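Local coordinates for putative cellulase CEL6 (Mycobacterium tuberculosis, PDB 1UP3), which probably hydrolyses internal beta-1,4 linkages of cellulose as a glycoside hydrolase family 6 endoglucanase, at residues Y156-H161 / G184-V189; E197-G202 / S212-D217. One frame throughout, in Å; residues are numbered along the deposited sequence.

Contact 1 of 2, residues Y156-H161 / G184-V189. With BGC (beta-D-glucopyranose), chain B; BGC (beta-D-glucopyranose), chain C.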
loop_
_atom_site.group_PDB
_atom_site.type_symbol
_atom_site.label_atom_id
_atom_site.label_comp_id
_atom_site.label_asym_id
_atom_site.label_seq_id
_atom_site.Cartn_x
_atom_site.Cartn_y
_atom_site.Cartn_z
ATOM N N TYR A 156 6.464 -3.971 -5.785
ATOM C CA TYR A 156 6.946 -4.005 -4.399
ATOM C C TYR A 156 6.026 -4.936 -3.624
ATOM O O TYR A 156 4.822 -4.697 -3.514
ATOM C CB TYR A 156 6.959 -2.608 -3.750
ATOM C CG TYR A 156 7.889 -1.639 -4.451
ATOM C CD1 TYR A 156 7.431 -0.860 -5.502
ATOM C CD2 TYR A 156 9.228 -1.512 -4.092
ATOM C CE1 TYR A 156 8.249 0.008 -6.180
ATOM C CE2 TYR A 156 10.067 -0.633 -4.803
ATOM C CZ TYR A 156 9.576 0.104 -5.838
ATOM O OH TYR A 156 10.388 0.982 -6.525
ATOM N N VAL A 157 6.571 -6.024 -3.104
ATOM C CA VAL A 157 5.799 -6.981 -2.308
ATOM C C VAL A 157 5.689 -6.493 -0.880
ATOM O O VAL A 157 6.679 -6.119 -0.251
ATOM C CB VAL A 157 6.514 -8.365 -2.303
ATOM C CG1 VAL A 157 5.757 -9.320 -1.440
ATOM C CG2 VAL A 157 6.678 -8.846 -3.755
ATOM N N ASP A 158 4.502 -6.481 -0.308
ATOM C CA ASP A 158 4.436 -5.901 1.023
ATOM C C ASP A 158 5.149 -6.778 2.048
ATOM O O ASP A 158 4.984 -8.018 2.069
ATOM C CB ASP A 158 3.010 -5.642 1.443
ATOM C CG ASP A 158 2.958 -4.873 2.733
ATOM O OD1 ASP A 158 3.270 -3.667 2.697
ATOM O OD2 ASP A 158 2.748 -5.445 3.847
ATOM N N ALA A 159 5.836 -6.121 3.000
ATOM C CA ALA A 159 6.689 -6.813 3.956
ATOM C C ALA A 159 6.426 -6.380 5.424
ATOM O O ALA A 159 7.307 -6.541 6.283
ATOM C CB ALA A 159 8.144 -6.571 3.591
ATOM N N GLY A 160 5.249 -5.851 5.715
ATOM C CA GLY A 160 4.914 -5.516 7.097
ATOM C C GLY A 160 5.618 -4.282 7.572
ATOM O O GLY A 160 5.628 -3.264 6.870
ATOM N N HIS A 161 6.201 -4.343 8.763
ATOM C CA HIS A 161 6.864 -3.181 9.381
ATOM C C HIS A 161 7.821 -3.628 10.453
ATOM O O HIS A 161 7.858 -4.797 10.799
ATOM C CB HIS A 161 5.839 -2.151 9.885
ATOM C CG HIS A 161 4.936 -2.654 10.949
ATOM N ND1 HIS A 161 5.390 -3.039 12.200
ATOM C CD2 HIS A 161 3.589 -2.839 10.957
ATOM C CE1 HIS A 161 4.356 -3.447 12.915
ATOM N NE2 HIS A 161 3.254 -3.351 12.179
ATOM N N GLY A 184 11.306 -4.848 -5.295
ATOM C CA GLY A 184 11.567 -5.058 -3.883
ATOM C C GLY A 184 10.304 -5.200 -3.062
ATOM O O GLY A 184 9.416 -6.004 -3.366
ATOM N N PHE A 185 10.250 -4.438 -1.978
ATOM C CA PHE A 185 9.202 -4.599 -0.988
ATOM C C PHE A 185 8.702 -3.261 -0.414
ATOM O O PHE A 185 9.324 -2.233 -0.610
ATOM C CB PHE A 185 9.715 -5.531 0.163
ATOM C CG PHE A 185 10.940 -5.010 0.853
ATOM C CD1 PHE A 185 12.198 -5.261 0.329
ATOM C CD2 PHE A 185 10.855 -4.284 2.051
ATOM C CE1 PHE A 185 13.346 -4.795 0.960
ATOM C CE2 PHE A 185 12.014 -3.846 2.680
ATOM C CZ PHE A 185 13.252 -4.069 2.119
ATOM N N SER A 186 7.562 -3.310 0.284
ATOM C CA SER A 186 7.001 -2.122 0.929
ATOM C C SER A 186 6.911 -2.299 2.411
ATOM O O SER A 186 6.739 -3.419 2.912
ATOM C CB SER A 186 5.615 -1.764 0.335
ATOM O OG SER A 186 4.748 -2.868 0.388
ATOM N N LEU A 187 7.053 -1.180 3.114
ATOM C CA LEU A 187 6.990 -1.126 4.585
ATOM C C LEU A 187 6.027 -0.064 5.099
ATOM O O LEU A 187 5.807 0.969 4.458
ATOM C CB LEU A 187 8.354 -0.761 5.132
ATOM C CG LEU A 187 9.533 -1.703 4.847
ATOM C CD1 LEU A 187 10.850 -1.098 5.366
ATOM C CD2 LEU A 187 9.238 -3.058 5.499
ATOM N N ASN A 188 5.496 -0.316 6.293
ATOM C CA ASN A 188 4.707 0.657 7.043
ATOM C C ASN A 188 3.320 0.932 6.486
ATOM O O ASN A 188 2.703 1.928 6.873
ATOM C CB ASN A 188 5.469 1.990 7.171
ATOM C CG ASN A 188 5.263 2.685 8.534
ATOM O OD1 ASN A 188 5.041 2.041 9.583
ATOM N ND2 ASN A 188 5.280 3.998 8.509
ATOM N N VAL A 189 2.844 0.078 5.570
ATOM C CA VAL A 189 1.579 0.351 4.910
ATOM C C VAL A 189 0.441 0.396 5.943
ATOM O O VAL A 189 0.240 -0.544 6.724
ATOM C CB VAL A 189 1.274 -0.647 3.726
ATOM C CG1 VAL A 189 -0.136 -0.399 3.172
ATOM C CG2 VAL A 189 2.319 -0.541 2.651
HETATM C C2 BGC B . 1.317 -5.539 14.310
HETATM C C3 BGC B . 0.072 -4.961 13.681
HETATM C C4 BGC B . -0.853 -6.039 13.101
HETATM C C5 BGC B . -1.077 -7.195 14.109
HETATM C C6 BGC B . -1.808 -8.365 13.444
HETATM C C1 BGC B . 0.907 -6.655 15.259
HETATM O O2 BGC B . 2.016 -4.499 14.983
HETATM O O3 BGC B . 0.448 -3.991 12.699
HETATM O O4 BGC B . -2.095 -5.498 12.831
HETATM O O5 BGC B . 0.182 -7.625 14.518
HETATM O O6 BGC B . -2.087 -9.320 14.463
HETATM C C2 BGC C . -3.839 -5.154 11.195
HETATM C C3 BGC C . -4.093 -4.776 9.743
HETATM C C4 BGC C . -3.368 -3.476 9.391
HETATM C C5 BGC C . -1.888 -3.608 9.811
HETATM C C6 BGC C . -1.133 -2.284 9.638
HETATM C C1 BGC C . -2.331 -5.205 11.466
HETATM O O2 BGC C . -4.495 -6.388 11.539
HETATM O O3 BGC C . -5.480 -4.670 9.462
HETATM O O4 BGC C . -3.445 -3.171 7.995
HETATM O O5 BGC C . -1.756 -3.954 11.180
HETATM O O6 BGC C . 0.237 -2.445 9.951
HETATM O O HOH W 1 3.868 -2.523 4.934
#
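Asp158 and Ser186 face each other near the C-terminal ends of two adjacent parallel strands, 153-158 and 184-187, which helix 167-176 links into a beta-alpha-beta unit of the family 6 barrel. The Ser186 hydroxyl, tucked between its own backbone N and carbonyl carbon (chi1 54°), leans across and donates from OG to Asp158 OD1 at 2.9 Å, meeting the oxygen on its anti side. Val189 CG2 comes in obliquely against that same Asp158 OD1, 3.3 Å away. The other oxygen, Asp158 OD2, is approached from above the carboxylate plane by Gly160 N at 3.1 Å, an Asx turn, and also takes the N-H of Asp120, which belongs to the glycan pocket.

Tyr156 shares this sheet face and reaches Asp255 through its hydroxyl. On the reverse face Phe185 carries its ring, and Ala159 CB, just past the strand, packs 3.9 Å from Phe185 CD2; Leu174 of helix 167-176 lies against both residues. Backbone hydrogen bonds run from Val157 N to Gly184 O, Ser186 N to Val157 O and Ala159 N to Ser186 O.

Beyond the strands, Asn188 N donates to Gly160 O at 3.0 Å, joining the loops that carry His161 and Val189 of the glycan pocket. His161 then reaches the bound sugar: its NE2 donates to O3 of a beta-D-glucopyranose (chain B) at 2.9 Å, nearly straight at 169°.

Contact 2 of 2, residues E197-G202 / S212-D217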
loop_
_atom_site.group_PDB
_atom_site.type_symbol
_atom_site.label_atom_id
_atom_site.label_comp_id
_atom_site.label_asym_id
_atom_site.label_seq_id
_atom_site.Cartn_x
_atom_site.Cartn_y
_atom_site.Cartn_z
ATOM N N GLU A 197 13.022 4.629 11.581
ATOM C CA GLU A 197 12.952 3.253 12.053
ATOM C C GLU A 197 12.740 2.304 10.868
ATOM O O GLU A 197 13.392 1.241 10.781
ATOM C CB GLU A 197 11.911 3.083 13.132
ATOM C CG GLU A 197 11.895 1.671 13.701
ATOM C CD GLU A 197 10.907 1.464 14.810
ATOM O OE1 GLU A 197 10.637 2.405 15.581
ATOM O OE2 GLU A 197 10.374 0.323 14.899
ATOM N N GLU A 198 11.892 2.714 9.930
ATOM C CA GLU A 198 11.622 1.846 8.777
ATOM C C GLU A 198 12.795 1.760 7.823
ATOM O O GLU A 198 12.993 0.697 7.210
ATOM C CB GLU A 198 10.318 2.247 8.072
ATOM C CG GLU A 198 9.085 2.260 8.977
ATOM C CD GLU A 198 9.038 1.078 9.899
ATOM O OE1 GLU A 198 8.700 -0.021 9.428
ATOM O OE2 GLU A 198 9.419 1.208 11.100
ATOM N N ILE A 199 13.613 2.811 7.703
ATOM C CA ILE A 199 14.844 2.735 6.880
ATOM C C ILE A 199 15.805 1.716 7.471
ATOM O O ILE A 199 16.395 0.887 6.761
ATOM C CB ILE A 199 15.523 4.127 6.752
ATOM C CG1 ILE A 199 14.681 5.045 5.844
ATOM C CG2 ILE A 199 16.946 4.006 6.223
ATOM C CD1 ILE A 199 15.113 6.502 5.896
ATOM N N GLY A 200 15.992 1.745 8.792
ATOM C CA GLY A 200 16.869 0.759 9.388
ATOM C C GLY A 200 16.418 -0.676 9.113
ATOM O O GLY A 200 17.240 -1.578 8.861
ATOM N N TYR A 201 15.111 -0.892 9.206
ATOM C CA TYR A 201 14.523 -2.211 8.965
ATOM C C TYR A 201 14.637 -2.604 7.495
ATOM O O TYR A 201 15.039 -3.749 7.178
ATOM C CB TYR A 201 13.071 -2.171 9.423
ATOM C CG TYR A 201 12.291 -3.463 9.384
ATOM C CD1 TYR A 201 12.599 -4.527 10.240
ATOM C CD2 TYR A 201 11.201 -3.601 8.544
ATOM C CE1 TYR A 201 11.855 -5.686 10.259
ATOM C CE2 TYR A 201 10.474 -4.762 8.522
ATOM C CZ TYR A 201 10.772 -5.797 9.401
ATOM O OH TYR A 201 10.002 -6.945 9.337
ATOM N N GLY A 202 14.342 -1.649 6.614
ATOM C CA GLY A 202 14.445 -1.846 5.180
ATOM C C GLY A 202 15.858 -2.172 4.716
ATOM O O GLY A 202 16.085 -3.039 3.876
ATOM N N SER A 212 17.642 -5.835 -2.551
ATOM C CA SER A 212 16.352 -5.358 -3.050
ATOM C C SER A 212 16.067 -3.955 -2.514
ATOM O O SER A 212 16.626 -3.513 -1.492
ATOM C CB SER A 212 15.238 -6.307 -2.689
ATOM O OG SER A 212 14.982 -6.243 -1.315
ATOM N N HIS A 213 15.214 -3.237 -3.234
ATOM C CA HIS A 213 14.858 -1.872 -2.889
ATOM C C HIS A 213 13.478 -1.835 -2.230
ATOM O O HIS A 213 12.741 -2.818 -2.267
ATOM C CB HIS A 213 14.893 -1.008 -4.154
ATOM C CG HIS A 213 16.284 -0.787 -4.689
ATOM N ND1 HIS A 213 16.966 -1.740 -5.413
ATOM C CD2 HIS A 213 17.111 0.286 -4.590
ATOM C CE1 HIS A 213 18.168 -1.272 -5.721
ATOM N NE2 HIS A 213 18.289 -0.048 -5.231
ATOM N N TYR A 214 13.104 -0.695 -1.647
ATOM C CA TYR A 214 11.851 -0.648 -0.904
ATOM C C TYR A 214 11.239 0.753 -0.915
ATOM O O TYR A 214 11.922 1.763 -1.178
ATOM C CB TYR A 214 12.009 -1.165 0.565
ATOM C CG TYR A 214 12.999 -0.381 1.385
ATOM C CD1 TYR A 214 14.365 -0.685 1.340
ATOM C CD2 TYR A 214 12.612 0.720 2.102
ATOM C CE1 TYR A 214 15.284 0.068 2.036
ATOM C CE2 TYR A 214 13.533 1.486 2.802
ATOM C CZ TYR A 214 14.853 1.180 2.756
ATOM O OH TYR A 214 15.759 1.994 3.412
ATOM N N VAL A 215 9.961 0.776 -0.593
ATOM C CA VAL A 215 9.250 2.020 -0.381
ATOM C C VAL A 215 8.642 2.004 1.028
ATOM O O VAL A 215 8.388 0.928 1.571
ATOM C CB VAL A 215 8.164 2.214 -1.431
ATOM C CG1 VAL A 215 8.762 2.382 -2.798
ATOM C CG2 VAL A 215 7.163 1.054 -1.430
ATOM N N ILE A 216 8.476 3.186 1.610
ATOM C CA ILE A 216 7.916 3.356 2.938
ATOM C C ILE A 216 6.621 4.211 2.775
ATOM O O ILE A 216 6.671 5.297 2.181
ATOM C CB ILE A 216 8.893 4.045 3.897
ATOM C CG1 ILE A 216 10.174 3.214 4.086
ATOM C CG2 ILE A 216 8.234 4.260 5.247
ATOM C CD1 ILE A 216 11.326 3.986 4.733
ATOM N N ASP A 217 5.545 3.758 3.411
ATOM C CA ASP A 217 4.259 4.489 3.540
ATOM C C ASP A 217 4.480 5.531 4.634
ATOM O O ASP A 217 4.602 5.202 5.818
ATOM C CB ASP A 217 3.122 3.559 3.921
ATOM C CG ASP A 217 1.786 4.163 3.779
ATOM O OD1 ASP A 217 1.701 5.398 3.555
ATOM O OD2 ASP A 217 0.733 3.476 3.837
#
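Tyr214 is the first residue of 212-217 to meet the helix, and it does so with the flat of its ring against Gly202. The Gly202 CA stands 3.9 Å from the centroid of the Tyr214 ring and 14° off its normal, a CH-pi contact over one face, displaced toward the rim. Because Gly202 carries no side chain, the aromatic plane can lie directly on the helix backbone, where Tyr214 CE1 comes within 3.5 Å of Gly202 C. A chi1 of 60°, which staggers the ring between the two main-chain branches at its own CA, delivers it to this spot. At its far end the phenol passes the side chain of Ile199 at about a right angle, with Tyr214 OH 3.7 Å from Ile199 CG2. The hydroxyl itself is hydrogen-bonded to OE2 of Glu203, the next residue of the helix after Gly202.

Val215 lies on the other side of the sheet, where its side chain touches Ser186 and Leu258. Ile216 returns to the helix and brings its CG1 to the edge of the Tyr214 ring. The terminal methyl does most of the touching: Ile216 CD1 lies 3.7 Å from Ile199 CG1, the two side chains crossing almost perpendicularly. The same CD1 is 3.9 Å from Glu198 CB, whereas the Glu198 carboxylate bends away and is hydrogen-bonded to Ser162.

This layer of ring and aliphatic groups seats helix 195-208 on the outside of the parallel barrel, running roughly antiparallel to strand 213-217 at 157°, as expected of a beta-alpha-beta crossover. Strands 184-187 and 254-258 flank 213-217; Leu187 touches Tyr214 from one, and Tyr257 reaches Ile199 from the other.

How the contacts relate
The two contacts illustrate successive steps of one repeating topology. Contact 1 closes before contact 2 opens, and their centres are 8 Å apart. In strand order they form the run 153-158, 184-187, 213-217 of the parallel sheet, with helix 195-208 following strand 184-187 in the chain. Strand 184-187 thus joins them: Phe185 N lies 3.0 Å from His213 O and Leu187 N 2.9 Å from Val215 O, probable hydrogen bonds. Contact 1 is strand pairing that runs on into the sugar-binding loops; contact 2 is the outer helix-on-sheet layer. Glu198 of that helix touches His161, so the helix packs against a residue that binds the glycan.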